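Local coordinates for uncharacterized protein (Escherichia coli O157:H7, PDB 4ZV9), which is of unknown function but belongs to the dienelactone hydrolase family of alpha/beta hydrolases, so it probably cleaves ester-type bonds, at residues A[17-22]-A[73-78]; A[109-114]-A[122-127]; A[171-176]-A[182-187]. All blocks are in the same frame, centred on the assembly; numbering follows the deposited sequence. Where two conformers were deposited one is given.

Contact 1. Residues A[17-22]-A[73-78]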
ATOM      1  N   ILE A  17       3.150 -11.984  11.856  1.00 23.20           N
ATOM      2  CA  ILE A  17       3.975 -11.468  12.924  1.00 24.75           C
ATOM      3  C   ILE A  17       3.164 -10.450  13.688  1.00 25.73           C
ATOM      4  O   ILE A  17       2.038 -10.122  13.298  1.00 24.07           O
ATOM      5  CB  ILE A  17       5.237 -10.745  12.395  1.00 26.59           C
ATOM      6  CG1 ILE A  17       4.866  -9.491  11.584  1.00 25.33           C
ATOM      7  CG2 ILE A  17       6.097 -11.690  11.570  1.00 27.81           C
ATOM      8  CD1 ILE A  17       6.039  -8.546  11.384  1.00 24.04           C
ATOM      9  N   THR A  18       3.734  -9.951  14.769  1.00 27.13           N
ATOM     10  CA  THR A  18       3.139  -8.815  15.463  1.00 30.21           C
ATOM     11  C   THR A  18       4.227  -7.752  15.544  1.00 29.48           C
ATOM     12  O   THR A  18       5.404  -8.084  15.592  1.00 27.63           O
ATOM     13  CB  THR A  18       2.621  -9.150  16.872  1.00 34.56           C
ATOM     14  OG1 THR A  18       3.715  -9.429  17.736  1.00 38.26           O
ATOM     15  CG2 THR A  18       1.684 -10.357  16.848  1.00 35.90           C
ATOM     16  N   TYR A  19       3.838  -6.474  15.553  1.00 28.12           N
ATOM     17  CA  TYR A  19       4.809  -5.390  15.695  1.00 28.16           C
ATOM     18  C   TYR A  19       4.179  -4.296  16.557  1.00 29.17           C
ATOM     19  O   TYR A  19       2.953  -4.227  16.662  1.00 28.74           O
ATOM     20  CB  TYR A  19       5.219  -4.862  14.312  1.00 28.18           C
ATOM     21  CG  TYR A  19       4.104  -4.172  13.566  1.00 28.09           C
ATOM     22  CD1 TYR A  19       3.238  -4.883  12.739  1.00 26.62           C
ATOM     23  CD2 TYR A  19       3.895  -2.804  13.707  1.00 28.10           C
ATOM     24  CE1 TYR A  19       2.210  -4.242  12.061  1.00 26.09           C
ATOM     25  CE2 TYR A  19       2.867  -2.164  13.033  1.00 27.27           C
ATOM     26  CZ  TYR A  19       2.033  -2.886  12.212  1.00 26.04           C
ATOM     27  OH  TYR A  19       1.002  -2.252  11.573  1.00 27.81           O
ATOM     28  N   PRO A  20       5.000  -3.447  17.182  1.00 30.73           N
ATOM     29  CA  PRO A  20       4.429  -2.429  18.050  1.00 31.57           C
ATOM     30  C   PRO A  20       3.898  -1.189  17.337  1.00 31.76           C
ATOM     31  O   PRO A  20       4.516  -0.683  16.390  1.00 31.56           O
ATOM     32  CB  PRO A  20       5.596  -2.070  18.978  1.00 33.72           C
ATOM     33  CG  PRO A  20       6.809  -2.316  18.153  1.00 34.03           C
ATOM     34  CD  PRO A  20       6.474  -3.445  17.215  1.00 32.13           C
ATOM     35  N   SER A  21       2.761  -0.699  17.822  1.00 31.53           N
ATOM     36  CA  SER A  21       2.148   0.534  17.332  1.00 31.09           C
ATOM     37  C   SER A  21       1.690   1.291  18.573  1.00 33.02           C
ATOM     38  O   SER A  21       0.502   1.270  18.915  1.00 31.84           O
ATOM     39  CB  SER A  21       0.978   0.222  16.403  1.00 29.51           C
ATOM     40  OG  SER A  21       0.377   1.412  15.917  1.00 28.30           O
ATOM     41  N   PRO A  22       2.631   1.969  19.254  1.00 36.47           N
ATOM     42  CA  PRO A  22       2.320   2.661  20.520  1.00 39.31           C
ATOM     43  C   PRO A  22       1.263   3.755  20.428  1.00 41.00           C
ATOM     44  O   PRO A  22       0.609   4.049  21.427  1.00 43.88           O
ATOM     45  CB  PRO A  22       3.677   3.229  20.974  1.00 41.29           C
ATOM     46  CG  PRO A  22       4.545   3.231  19.766  1.00 39.84           C
ATOM     47  CD  PRO A  22       4.027   2.182  18.834  1.00 37.82           C
ATOM     48  N   LEU A  73       5.262  -6.113   4.103  1.00 20.08           N
ATOM     49  CA  LEU A  73       4.503  -6.208   5.340  1.00 20.90           C
ATOM     50  C   LEU A  73       3.132  -5.594   5.115  1.00 22.88           C
ATOM     51  O   LEU A  73       3.029  -4.422   4.735  1.00 22.92           O
ATOM     52  CB  LEU A  73       5.203  -5.494   6.474  1.00 20.98           C
ATOM     53  CG  LEU A  73       4.425  -5.419   7.791  1.00 19.64           C
ATOM     54  CD1 LEU A  73       4.052  -6.798   8.340  1.00 20.66           C
ATOM     55  CD2 LEU A  73       5.233  -4.671   8.826  1.00 20.57           C
ATOM     56  N   ALA A  74       2.090  -6.396   5.308  1.00 20.10           N
ATOM     57  CA  ALA A  74       0.699  -5.969   5.164  1.00 21.16           C
ATOM     58  C   ALA A  74       0.016  -6.061   6.521  1.00 23.80           C
ATOM     59  O   ALA A  74      -0.359  -7.159   6.951  1.00 22.03           O
ATOM     60  CB  ALA A  74      -0.021  -6.853   4.150  1.00 22.31           C
ATOM     61  N   PRO A  75      -0.120  -4.927   7.232  1.00 23.48           N
ATOM     62  CA  PRO A  75      -0.761  -4.987   8.541  1.00 22.43           C
ATOM     63  C   PRO A  75      -2.248  -5.329   8.476  1.00 22.68           C
ATOM     64  O   PRO A  75      -2.899  -5.083   7.451  1.00 22.59           O
ATOM     65  CB  PRO A  75      -0.564  -3.557   9.087  1.00 23.63           C
ATOM     66  CG  PRO A  75       0.598  -3.017   8.356  1.00 22.71           C
ATOM     67  CD  PRO A  75       0.470  -3.605   6.974  1.00 24.84           C
ATOM     68  N   ASP A  76      -2.785  -5.829   9.586  1.00 25.57           N
ATOM     69  CA  ASP A  76      -4.210  -6.085   9.708  1.00 27.86           C
ATOM     70  C   ASP A  76      -4.901  -4.978  10.515  1.00 28.85           C
ATOM     71  O   ASP A  76      -4.823  -4.918  11.758  1.00 30.29           O
ATOM     72  CB  ASP A  76      -4.475  -7.435  10.372  1.00 36.53           C
ATOM     73  CG  ASP A  76      -5.939  -7.840  10.302  1.00 46.17           C
ATOM     74  OD1 ASP A  76      -6.777  -7.072   9.763  1.00 47.50           O
ATOM     75  OD2 ASP A  76      -6.236  -8.934  10.800  1.00 58.04           O
ATOM     76  N   GLY A  77      -5.615  -4.126   9.802  1.00 24.54           N
ATOM     77  CA  GLY A  77      -6.314  -2.996  10.414  1.00 29.25           C
ATOM     78  C   GLY A  77      -7.515  -3.386  11.252  1.00 29.06           C
ATOM     79  O   GLY A  77      -8.074  -2.552  11.969  1.00 27.71           O
ATOM     80  N   LEU A  78      -7.934  -4.646  11.142  1.00 27.61           N
ATOM     81  CA  LEU A  78      -9.032  -5.147  11.961  1.00 30.72           C
ATOM     82  C   LEU A  78      -8.547  -5.944  13.155  1.00 30.06           C
ATOM     83  O   LEU A  78      -9.346  -6.597  13.825  1.00 27.60           O
ATOM     84  CB  LEU A  78      -9.966  -6.008  11.114  1.00 30.04           C
ATOM     85  CG  LEU A  78     -10.657  -5.272   9.963  1.00 31.39           C
ATOM     86  CD1 LEU A  78     -11.628  -6.208   9.251  1.00 32.16           C
ATOM     87  CD2 LEU A  78     -11.396  -4.028  10.469  1.00 34.00           C
TER
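Leu-73 is the bump here, and the hollow it fills lies between Ile-17 and Tyr-19, two side chains that come off the same face of strand 17-21. Its fork divides the work. CD1 reaches CD1 of Ile-17 at 4.0 Å, the two chains passing each other aslant, while CD2 lies obliquely against the Tyr-19 ring, 4.4 Å from CD1 of that residue. Tyr-19 then carries the contact on to Pro-75. With CG tucked between the backbone N and the carbonyl carbon (chi1 67°), its ring drops from the strand toward the second segment, and the phenol end settles on the proline ring. Tyr-19 OH lies over the CB-CG bond of Pro-75, 3.2 Å from CB and 3.3 Å from CG, with CZ of the tyrosine following at 4.1 Å from that CG. The ring thus rests on the proline by its far end and on the leucine by its flank. That hydroxyl is buried but not left wanting, since it donates to the carbonyl O of Asp-106. The two strands belong to the mixed sheet of the alpha/beta-hydrolase fold but are not neighbours in it: strand 28-35 runs between them, hydrogen-bonded to both, and its Leu-32 touches both Ile-17 and Leu-73. The sheet twist is plain in the 75° between the short strand axes, which come no closer than 9.4 Å. Helix 100-116 packs into the same patch, pressing Phe-113 on Ile-17 and Ala-110 on both Tyr-19 and Pro-75. Past Pro-75 the chain leaves the sheet through an Asx turn at Asp-76.

Contact 2. Residues A[109-114]-A[122-127]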
ATOM      1  N   ALA A 109       3.329   2.980  11.879  1.00 26.13           N
ATOM      2  CA  ALA A 109       4.192   2.172  12.739  1.00 27.23           C
ATOM      3  C   ALA A 109       4.824   1.002  11.955  1.00 27.44           C
ATOM      4  O   ALA A 109       5.939   0.591  12.239  1.00 26.14           O
ATOM      5  CB  ALA A 109       3.412   1.643  13.927  1.00 27.89           C
ATOM      6  N   ALA A 110       4.104   0.474  10.971  1.00 26.53           N
ATOM      7  CA  ALA A 110       4.636  -0.594  10.127  1.00 25.37           C
ATOM      8  C   ALA A 110       5.820  -0.069   9.286  1.00 24.83           C
ATOM      9  O   ALA A 110       6.821  -0.778   9.104  1.00 25.37           O
ATOM     10  CB  ALA A 110       3.564  -1.143   9.217  1.00 25.26           C
ATOM     11  N   ILE A 111       5.723   1.166   8.817  1.00 24.62           N
ATOM     12  CA  ILE A 111       6.838   1.790   8.095  1.00 24.34           C
ATOM     13  C   ILE A 111       8.067   1.837   9.012  1.00 26.50           C
ATOM     14  O   ILE A 111       9.182   1.459   8.622  1.00 27.05           O
ATOM     15  CB  ILE A 111       6.506   3.216   7.622  1.00 25.05           C
ATOM     16  CG1 ILE A 111       5.414   3.182   6.557  1.00 25.69           C
ATOM     17  CG2 ILE A 111       7.760   3.913   7.054  1.00 26.34           C
ATOM     18  CD1 ILE A 111       4.823   4.546   6.205  1.00 24.77           C
ATOM     19  N   GLU A 112       7.865   2.304  10.232  1.00 25.54           N
ATOM     20  CA  GLU A 112       8.970   2.440  11.176  1.00 27.97           C
ATOM     21  C   GLU A 112       9.587   1.091  11.536  1.00 28.27           C
ATOM     22  O   GLU A 112      10.797   0.980  11.649  1.00 28.10           O
ATOM     23  CB  GLU A 112       8.528   3.225  12.429  1.00 31.30           C
ATOM     24  CG  GLU A 112       8.114   4.660  12.122  1.00 31.65           C
ATOM     25  CD  GLU A 112       7.751   5.471  13.355  1.00 37.36           C
ATOM     26  OE1 GLU A 112       8.153   5.075  14.489  1.00 36.13           O
ATOM     27  OE2 GLU A 112       7.063   6.513  13.172  1.00 31.20           O
ATOM     28  N   PHE A 113       8.737   0.089  11.727  1.00 27.05           N
ATOM     29  CA  PHE A 113       9.177  -1.245  12.040  1.00 25.72           C
ATOM     30  C   PHE A 113      10.023  -1.813  10.898  1.00 24.38           C
ATOM     31  O   PHE A 113      11.066  -2.415  11.147  1.00 23.72           O
ATOM     32  CB  PHE A 113       7.963  -2.149  12.321  1.00 28.43           C
ATOM     33  CG  PHE A 113       8.322  -3.571  12.687  1.00 27.84           C
ATOM     34  CD1 PHE A 113       8.784  -3.883  13.949  1.00 28.16           C
ATOM     35  CD2 PHE A 113       8.163  -4.591  11.769  1.00 27.78           C
ATOM     36  CE1 PHE A 113       9.116  -5.191  14.283  1.00 27.16           C
ATOM     37  CE2 PHE A 113       8.485  -5.904  12.094  1.00 26.11           C
ATOM     38  CZ  PHE A 113       8.953  -6.206  13.351  1.00 25.62           C
HETATM   39  N   MSE A 114       9.599  -1.597   9.658  0.50 23.50           N
HETATM   40  CA  MSE A 114      10.341  -2.109   8.502  0.50 24.85           C
HETATM   41  C   MSE A 114      11.635  -1.333   8.307  0.50 27.36           C
HETATM   42  O   MSE A 114      12.587  -1.860   7.737  0.50 26.20           O
HETATM   43  CB  MSE A 114       9.467  -2.110   7.244  0.50 26.72           C
HETATM   44  CG  MSE A 114       8.372  -3.170   7.307  0.50 27.77           C
HETATM   45 SE   MSE A 114       9.245  -4.935   7.086  0.50 32.16          SE
HETATM   46  CE  MSE A 114       9.494  -5.462   8.947  0.50 29.16           C
ATOM     47  N   GLY A 122      16.758  -0.679   5.466  1.00 25.94           N
ATOM     48  CA  GLY A 122      16.432   0.609   6.076  1.00 27.01           C
ATOM     49  C   GLY A 122      15.545   1.454   5.181  1.00 27.47           C
ATOM     50  O   GLY A 122      14.883   2.369   5.668  1.00 30.39           O
ATOM     51  N   LYS A 123      15.545   1.193   3.876  1.00 27.98           N
ATOM     52  CA  LYS A 123      14.664   1.926   2.952  1.00 30.47           C
ATOM     53  C   LYS A 123      13.290   1.238   2.908  1.00 28.31           C
ATOM     54  O   LYS A 123      13.203   0.008   2.858  1.00 28.74           O
ATOM     55  CB  LYS A 123      15.237   1.990   1.544  1.00 34.50           C
ATOM     56  CG  LYS A 123      16.494   2.826   1.459  1.00 44.96           C
ATOM     57  CD  LYS A 123      17.054   2.992   0.066  1.00 53.50           C
ATOM     58  CE  LYS A 123      17.371   4.462  -0.177  1.00 65.61           C
ATOM     59  NZ  LYS A 123      18.254   4.620  -1.359  1.00 71.68           N
ATOM     60  N   VAL A 124      12.236   2.042   2.978  1.00 24.90           N
ATOM     61  CA  VAL A 124      10.880   1.535   2.974  1.00 26.27           C
ATOM     62  C   VAL A 124      10.009   2.325   2.001  1.00 28.68           C
ATOM     63  O   VAL A 124      10.019   3.556   1.998  1.00 30.40           O
ATOM     64  CB  VAL A 124      10.240   1.629   4.372  1.00 26.25           C
ATOM     65  CG1 VAL A 124       8.841   1.038   4.341  1.00 26.55           C
ATOM     66  CG2 VAL A 124      11.074   0.888   5.400  1.00 26.89           C
ATOM     67  N   GLY A 125       9.272   1.597   1.177  1.00 24.66           N
ATOM     68  CA  GLY A 125       8.295   2.182   0.274  1.00 26.51           C
ATOM     69  C   GLY A 125       6.915   1.766   0.749  1.00 25.93           C
ATOM     70  O   GLY A 125       6.788   0.942   1.663  1.00 21.76           O
ATOM     71  N   ILE A 126       5.881   2.356   0.161  1.00 25.40           N
ATOM     72  CA  ILE A 126       4.524   2.032   0.547  1.00 23.64           C
ATOM     73  C   ILE A 126       3.599   2.014  -0.674  1.00 25.31           C
ATOM     74  O   ILE A 126       3.775   2.803  -1.606  1.00 26.49           O
ATOM     75  CB  ILE A 126       4.001   3.010   1.636  1.00 23.40           C
ATOM     76  CG1 ILE A 126       2.687   2.494   2.237  1.00 23.78           C
ATOM     77  CG2 ILE A 126       3.808   4.409   1.078  1.00 22.76           C
ATOM     78  CD1 ILE A 126       2.318   3.122   3.573  1.00 24.77           C
ATOM     79  N   THR A 127       2.627   1.106  -0.656  1.00 24.38           N
ATOM     80  CA  THR A 127       1.619   1.054  -1.701  1.00 26.72           C
ATOM     81  C   THR A 127       0.344   0.603  -1.056  1.00 26.56           C
ATOM     82  O   THR A 127       0.358  -0.084  -0.026  1.00 26.24           O
ATOM     83  CB  THR A 127       2.009   0.112  -2.867  1.00 27.61           C
ATOM     84  OG1 THR A 127       1.078   0.249  -3.947  1.00 28.33           O
ATOM     85  CG2 THR A 127       2.071  -1.327  -2.410  1.00 26.85           C
TER
HETATM   86  O   HOH W   1      13.952  -1.124   5.411  1.00 26.18           O
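Val-124 pushes its two methyls into the helix between Ile-111 and Met-114, and this is where the packing is close. CG2, beside the valine's backbone N, lies 3.7 Å from Met-114 C and 3.8 Å from Ile-111 O, practically on the helix backbone; CB of Met-114 (a selenomethionine) is 3.9 Å from the same methyl. CG1 turns the other way to meet Ile-111 CG2. Further along, the Ile-111 side chain crosses that of Ile-126 at about a right angle, CD1 to CD1 at 3.9 Å. Helix and strand run nearly antiparallel (150°, axes 8.3 Å apart), as a beta-alpha-beta crossover requires: helix 100-116, the second helix of the connection from strand 71-75, passes over strand 42-48 and leads to strand 123-128, and Val-46 accordingly touches both Ile-111 and Val-124. The other end is looser. There the segments meet through a water, which donates to Met-114 O at 2.8 Å and to Lys-123 O at 2.9 Å and accepts a weak bond from Gly-122 N. Gly-122 turns the corner, and the CB of the exposed Lys-123 points away from the helix.

Contact 3. Residues A[171-176]-A[182-187]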
ATOM      1  N   LEU A 171       1.078   7.620  -8.988  1.00 34.38           N
ATOM      2  CA  LEU A 171      -0.351   7.563  -8.719  1.00 34.05           C
ATOM      3  C   LEU A 171      -1.143   6.900  -9.853  1.00 36.75           C
ATOM      4  O   LEU A 171      -0.976   7.243 -11.027  1.00 36.90           O
ATOM      5  CB  LEU A 171      -0.911   8.958  -8.442  1.00 35.23           C
ATOM      6  CG  LEU A 171      -0.148   9.760  -7.381  1.00 35.24           C
ATOM      7  CD1 LEU A 171       0.840  10.717  -8.037  1.00 37.18           C
ATOM      8  CD2 LEU A 171      -1.088  10.556  -6.504  1.00 36.26           C
ATOM      9  N   HIS A 172      -1.981   5.939  -9.486  1.00 33.88           N
ATOM     10  CA  HIS A 172      -2.844   5.250 -10.452  1.00 35.65           C
ATOM     11  C   HIS A 172      -4.297   5.649 -10.212  1.00 37.02           C
ATOM     12  O   HIS A 172      -4.828   5.460  -9.103  1.00 38.45           O
ATOM     13  CB  HIS A 172      -2.727   3.740 -10.295  1.00 34.21           C
ATOM     14  CG  HIS A 172      -1.330   3.221 -10.379  1.00 34.10           C
ATOM     15  ND1 HIS A 172      -0.641   3.125 -11.571  1.00 36.25           N
ATOM     16  CD2 HIS A 172      -0.500   2.739  -9.423  1.00 31.30           C
ATOM     17  CE1 HIS A 172       0.558   2.618 -11.342  1.00 35.66           C
ATOM     18  NE2 HIS A 172       0.665   2.367 -10.047  1.00 32.10           N
ATOM     19  N   PHE A 173      -4.944   6.186 -11.240  1.00 38.19           N
ATOM     20  CA  PHE A 173      -6.344   6.591 -11.145  1.00 38.49           C
ATOM     21  C   PHE A 173      -7.182   5.876 -12.199  1.00 39.87           C
ATOM     22  O   PHE A 173      -6.705   5.605 -13.295  1.00 37.57           O
ATOM     23  CB  PHE A 173      -6.491   8.094 -11.356  1.00 40.10           C
ATOM     24  CG  PHE A 173      -5.803   8.932 -10.321  1.00 40.65           C
ATOM     25  CD1 PHE A 173      -6.270   8.968  -9.015  1.00 40.18           C
ATOM     26  CD2 PHE A 173      -4.728   9.734 -10.667  1.00 41.29           C
ATOM     27  CE1 PHE A 173      -5.651   9.756  -8.061  1.00 40.01           C
ATOM     28  CE2 PHE A 173      -4.117  10.538  -9.722  1.00 41.26           C
ATOM     29  CZ  PHE A 173      -4.578  10.555  -8.420  1.00 39.89           C
ATOM     30  N   ALA A 174      -8.433   5.585 -11.857  1.00 38.42           N
ATOM     31  CA  ALA A 174      -9.369   4.982 -12.797  1.00 41.47           C
ATOM     32  C   ALA A 174     -10.220   6.100 -13.399  1.00 43.17           C
ATOM     33  O   ALA A 174     -10.729   6.951 -12.669  1.00 43.79           O
ATOM     34  CB  ALA A 174     -10.242   3.977 -12.086  1.00 41.41           C
ATOM     35  N   GLU A 175     -10.376   6.099 -14.717  1.00 49.09           N
ATOM     36  CA  GLU A 175     -11.153   7.155 -15.405  1.00 51.74           C
ATOM     37  C   GLU A 175     -12.561   7.362 -14.847  1.00 53.83           C
ATOM     38  O   GLU A 175     -12.991   8.498 -14.645  1.00 52.50           O
ATOM     39  CB  GLU A 175     -11.281   6.856 -16.893  1.00 55.85           C
ATOM     40  CG  GLU A 175     -11.961   7.988 -17.660  1.00 58.54           C
ATOM     41  CD  GLU A 175     -12.292   7.652 -19.103  1.00 63.76           C
ATOM     42  OE1 GLU A 175     -12.160   6.482 -19.524  1.00 68.36           O
ATOM     43  OE2 GLU A 175     -12.720   8.575 -19.818  1.00 67.18           O
ATOM     44  N   LEU A 176     -13.265   6.269 -14.567  1.00 53.57           N
ATOM     45  CA  LEU A 176     -14.643   6.354 -14.090  1.00 56.35           C
ATOM     46  C   LEU A 176     -14.796   6.686 -12.595  1.00 55.60           C
ATOM     47  O   LEU A 176     -15.907   6.955 -12.131  1.00 59.25           O
ATOM     48  CB  LEU A 176     -15.377   5.047 -14.408  1.00 57.69           C
ATOM     49  CG  LEU A 176     -15.382   4.598 -15.878  1.00 60.09           C
ATOM     50  CD1 LEU A 176     -16.069   3.247 -16.033  1.00 63.64           C
ATOM     51  CD2 LEU A 176     -16.048   5.629 -16.769  1.00 65.47           C
ATOM     52  N   GLU A 182     -11.926  13.884  -8.654  1.00 67.59           N
ATOM     53  CA  GLU A 182     -12.327  15.274  -8.373  1.00 75.33           C
ATOM     54  C   GLU A 182     -11.227  16.051  -7.682  1.00 64.82           C
ATOM     55  O   GLU A 182     -11.047  17.227  -7.938  1.00 59.40           O
ATOM     56  CB  GLU A 182     -13.512  15.282  -7.403  1.00 86.57           C
ATOM     57  CG  GLU A 182     -14.498  16.412  -7.592  1.00105.65           C
ATOM     58  CD  GLU A 182     -15.722  16.238  -6.707  1.00124.33           C
ATOM     59  OE1 GLU A 182     -15.767  15.251  -5.928  1.00130.01           O
ATOM     60  OE2 GLU A 182     -16.649  17.067  -6.815  1.00128.12           O
ATOM     61  N   GLY A 183     -10.527  15.387  -6.768  1.00 57.95           N
ATOM     62  CA  GLY A 183      -9.460  16.031  -6.008  1.00 58.94           C
ATOM     63  C   GLY A 183      -8.078  16.014  -6.641  1.00 56.25           C
ATOM     64  O   GLY A 183      -7.165  16.686  -6.160  1.00 56.91           O
ATOM     65  N   TRP A 184      -7.915  15.275  -7.735  1.00 57.18           N
ATOM     66  CA  TRP A 184      -6.606  15.165  -8.382  1.00 54.59           C
ATOM     67  C   TRP A 184      -6.037  16.491  -8.909  1.00 53.46           C
ATOM     68  O   TRP A 184      -4.882  16.805  -8.638  1.00 48.95           O
ATOM     69  CB  TRP A 184      -6.598  14.057  -9.444  1.00 54.53           C
ATOM     70  CG  TRP A 184      -5.362  14.008 -10.299  1.00 55.74           C
ATOM     71  CD1 TRP A 184      -5.322  14.037 -11.661  1.00 60.05           C
ATOM     72  CD2 TRP A 184      -3.987  13.974  -9.860  1.00 54.20           C
ATOM     73  NE1 TRP A 184      -4.019  14.000 -12.100  1.00 59.11           N
ATOM     74  CE2 TRP A 184      -3.180  13.963 -11.020  1.00 55.07           C
ATOM     75  CE3 TRP A 184      -3.363  13.950  -8.606  1.00 52.54           C
ATOM     76  CZ2 TRP A 184      -1.778  13.931 -10.966  1.00 53.30           C
ATOM     77  CZ3 TRP A 184      -1.963  13.907  -8.551  1.00 48.98           C
ATOM     78  CH2 TRP A 184      -1.193  13.897  -9.725  1.00 52.65           C
ATOM     79  N   PRO A 185      -6.836  17.287  -9.648  1.00 54.03           N
ATOM     80  CA  PRO A 185      -6.250  18.517 -10.165  1.00 54.31           C
ATOM     81  C   PRO A 185      -5.610  19.423  -9.104  1.00 53.45           C
ATOM     82  O   PRO A 185      -4.550  19.995  -9.357  1.00 59.65           O
ATOM     83  CB  PRO A 185      -7.442  19.207 -10.863  1.00 57.15           C
ATOM     84  CG  PRO A 185      -8.308  18.074 -11.306  1.00 56.60           C
ATOM     85  CD  PRO A 185      -8.163  17.016 -10.236  1.00 57.13           C
ATOM     86  N   ALA A 186      -6.246  19.579  -7.948  1.00 50.90           N
ATOM     87  CA  ALA A 186      -5.672  20.411  -6.892  1.00 51.42           C
ATOM     88  C   ALA A 186      -4.369  19.793  -6.367  1.00 48.88           C
ATOM     89  O   ALA A 186      -3.407  20.492  -6.084  1.00 49.51           O
ATOM     90  CB  ALA A 186      -6.665  20.606  -5.753  1.00 52.11           C
ATOM     91  N   TYR A 187      -4.343  18.469  -6.260  1.00 48.27           N
ATOM     92  CA  TYR A 187      -3.156  17.763  -5.784  1.00 45.13           C
ATOM     93  C   TYR A 187      -2.026  17.909  -6.796  1.00 45.24           C
ATOM     94  O   TYR A 187      -0.896  18.260  -6.438  1.00 42.28           O
ATOM     95  CB  TYR A 187      -3.511  16.292  -5.526  1.00 43.49           C
ATOM     96  CG  TYR A 187      -2.465  15.441  -4.821  1.00 42.47           C
ATOM     97  CD1 TYR A 187      -1.462  16.002  -4.028  1.00 44.06           C
ATOM     98  CD2 TYR A 187      -2.579  14.061  -4.828  1.00 43.17           C
ATOM     99  CE1 TYR A 187      -0.535  15.199  -3.364  1.00 42.88           C
ATOM    100  CE2 TYR A 187      -1.673  13.259  -4.154  1.00 43.66           C
ATOM    101  CZ  TYR A 187      -0.655  13.829  -3.424  1.00 40.14           C
ATOM    102  OH  TYR A 187       0.227  13.019  -2.743  1.00 36.91           O
TER
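Phe-173 lies over one face of the Trp-184 indole, and the two rings are inclined rather than stacked. Their planes make 43° between the phenyl and the five-membered ring, with centroids 4.6 Å apart, so one corner of the phenyl dips closest: CE2 of Phe-173 comes to 3.4 Å from CD2 of Trp-184, above the indole and displaced toward its rim. The neighbouring CZ of Phe-173 is 3.6 Å from CE3 of Trp-184, so the phenyl corner lies along the CD2-CE3 bond, at the start of the six-membered ring. In return, CB of the tryptophan sits over a face of the phenyl. The indole reaches this place because its CG stands opposite the backbone N (chi1 171°), carrying the ring off the first turn of the helix toward the strand.

Leu-171, two residues back on the same strand face, takes the far end of the indole. Its CD2 slips into the angle between two aromatic rings, 3.6 Å from CE2 of Tyr-187 and 4.0 Å from CZ3 of Trp-184, meeting both obliquely; CD2 of Tyr-187 itself lies at the indole edge, in its plane. The buried Tyr-187 OH is hydrogen-bonded to OD1 of Asn-137 on helix 132-142.

On the strand's other face His-172 has ND1 hydrogen-bonded to Tyr-203 OH and NE2 to Thr-230 OG1 of helix 220-237. Strand 169-174 lies between strands 148-151 and 198-203, and helix 184-193 makes the beta-alpha-beta connection to the latter, where Trp-184 also touches Ala-200.

Following the chain, contact 1 closes first: 50 residues, including strands 28-35 and 42-48 and helix 56-67, leave strand 12-21 and return on strand 71-75. Contact 2 closes a short loop of seven residues between helix 100-116 and strand 123-128, and contact 3 one of five, mostly helix 178-181. The three loops follow in series; none nests or crosses. Contacts 1 and 2 touch through Ala-109 and Ala-110 of the helix, so one helix joins the edge of the mixed sheet to its middle. Contact 3 lies beyond the chain's centre, its centre about 25 Å from that of contact 2, and fastens helix 184-193 to strand 169-174 at the far end of the sheet, which continues past strand 148-151.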